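Local coordinates for sortase family protein (Clostridium perfringens, PDB 6IXZ) that is a class C sortase, a cysteine transpeptidase that probably joins pilin subunits into pili on the bacterial surface, at residues Y36-D39 with L40-T44. Sequence-based numbering, arbitrary orientation.
Sequences YNYD and LFNGT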
loop_
_atom_site.group_PDB
_atom_site.type_symbol
_atom_site.label_atom_id
_atom_site.label_comp_id
_atom_site.label_asym_id
_atom_site.label_seq_id
_atom_site.Cartn_x
_atom_site.Cartn_y
_atom_site.Cartn_z
ATOM N N TYR A 36 10.684 5.405 -10.999
ATOM C CA TYR A 36 10.134 6.354 -10.042
ATOM C C TYR A 36 10.620 6.098 -8.617
ATOM O O TYR A 36 11.259 6.958 -8.011
ATOM C CB TYR A 36 8.605 6.295 -10.086
ATOM C CG TYR A 36 7.972 7.091 -8.982
ATOM C CD1 TYR A 36 8.025 8.478 -8.995
ATOM C CD2 TYR A 36 7.511 6.461 -7.825
ATOM C CE1 TYR A 36 7.485 9.215 -7.955
ATOM C CE2 TYR A 36 6.968 7.189 -6.779
ATOM C CZ TYR A 36 6.953 8.563 -6.850
ATOM O OH TYR A 36 6.417 9.275 -5.805
ATOM N N ASN A 37 10.460 4.862 -8.150
ATOM C CA ASN A 37 10.909 4.461 -6.795
ATOM C C ASN A 37 12.407 4.719 -6.560
ATOM O O ASN A 37 12.826 5.036 -5.449
ATOM C CB ASN A 37 10.608 2.960 -6.548
ATOM C CG ASN A 37 9.142 2.688 -6.224
ATOM O OD1 ASN A 37 8.354 3.607 -5.989
ATOM N ND2 ASN A 37 8.784 1.420 -6.160
ATOM N N TYR A 38 13.211 4.442 -7.574
ATOM C CA TYR A 38 14.659 4.687 -7.517
ATOM C C TYR A 38 14.906 6.186 -7.468
ATOM O O TYR A 38 15.648 6.685 -6.618
ATOM C CB TYR A 38 15.346 4.064 -8.743
ATOM C CG TYR A 38 16.802 4.470 -8.959
ATOM C CD1 TYR A 38 17.124 5.633 -9.647
ATOM C CD2 TYR A 38 17.850 3.644 -8.542
ATOM C CE1 TYR A 38 18.446 5.999 -9.864
ATOM C CE2 TYR A 38 19.177 4.014 -8.744
ATOM C CZ TYR A 38 19.464 5.188 -9.408
ATOM O OH TYR A 38 20.769 5.546 -9.638
ATOM N N ASP A 39 14.241 6.914 -8.358
ATOM C CA ASP A 39 14.321 8.366 -8.346
ATOM C C ASP A 39 13.863 8.908 -7.023
ATOM O O ASP A 39 14.336 9.961 -6.601
ATOM C CB ASP A 39 13.461 8.990 -9.442
ATOM C CG ASP A 39 14.112 8.926 -10.804
ATOM O OD1 ASP A 39 15.298 8.556 -10.886
ATOM O OD2 ASP A 39 13.410 9.204 -11.801
ATOM N N LEU A 40 12.840 8.283 -6.436
ATOM C CA LEU A 40 12.283 8.787 -5.183
ATOM C C LEU A 40 13.254 8.537 -4.022
ATOM O O LEU A 40 13.480 9.404 -3.196
ATOM C CB LEU A 40 10.894 8.179 -4.907
ATOM C CG LEU A 40 10.268 8.453 -3.526
ATOM C CD1 LEU A 40 9.742 9.887 -3.395
ATOM C CD2 LEU A 40 9.159 7.451 -3.225
ATOM N N PHE A 41 13.875 7.363 -3.993
ATOM C CA PHE A 41 14.931 7.072 -3.030
ATOM C C PHE A 41 16.129 8.032 -3.178
ATOM O O PHE A 41 16.877 8.253 -2.222
ATOM C CB PHE A 41 15.377 5.618 -3.221
ATOM C CG PHE A 41 16.555 5.219 -2.387
ATOM C CD1 PHE A 41 17.732 4.803 -2.988
ATOM C CD2 PHE A 41 16.448 5.149 -1.004
ATOM C CE1 PHE A 41 18.818 4.412 -2.216
ATOM C CE2 PHE A 41 17.524 4.778 -0.228
ATOM C CZ PHE A 41 18.716 4.402 -0.833
ATOM N N ASN A 42 16.300 8.593 -4.370
ATOM C CA ASN A 42 17.427 9.477 -4.684
ATOM C C ASN A 42 17.071 10.954 -4.735
ATOM O O ASN A 42 17.835 11.751 -5.255
ATOM C CB ASN A 42 18.035 9.075 -6.031
ATOM C CG ASN A 42 18.600 7.678 -6.004
ATOM O OD1 ASN A 42 18.408 6.894 -6.930
ATOM N ND2 ASN A 42 19.219 7.323 -4.892
ATOM N N GLY A 43 15.906 11.318 -4.215
ATOM C CA GLY A 43 15.576 12.725 -3.995
ATOM C C GLY A 43 15.376 13.525 -5.268
ATOM O O GLY A 43 15.398 14.751 -5.236
ATOM N N THR A 44 15.145 12.838 -6.383
ATOM C CA THR A 44 14.987 13.509 -7.670
ATOM C C THR A 44 13.553 13.490 -8.193
ATOM O O THR A 44 13.252 14.180 -9.154
ATOM C CB THR A 44 15.940 12.937 -8.752
ATOM O OG1 THR A 44 15.729 11.530 -8.912
ATOM C CG2 THR A 44 17.394 13.181 -8.382
#
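T44 folds back across D39 at the C-terminal end of helix 23-41, the two side chains meeting at about a right angle. T44 OG1 sits 3.4 Å from D39 CB and donates to the backbone D39 O at 3.1 Å, coming in from the side with a C=O...O angle of 110°. T44 N reaches D39 O as well, at 3.0 Å, nearly in line with the carbonyl, so the amide and hydroxyl of one residue grip a single acceptor. A chi1 of 57° swings T44 OG1 back over the helix end, within reach of D39 O. This is a Schellman motif: T44 N pairs with D39 O, G43 N closes on L40 O at 3.3 Å, and G43 supplies the positive phi that turns the chain out of the helix. On successive turns, with CG of each anti to its own backbone N (chi1 171° in both), Y36 and L40 run alongside each other in the same direction; L40 CB is over one face of the Y36 ring and L40 CD2 stands 4.2 Å from Y36 CE2. The Y36 side chain also touches P50. On another side of the helix, the N42 side chain lies over a face of the Y38 ring, its amide plane steeply inclined to it. N37 turns away to hydrogen-bond L96 N through OD1, while F41 packs against N102, I160 and D162.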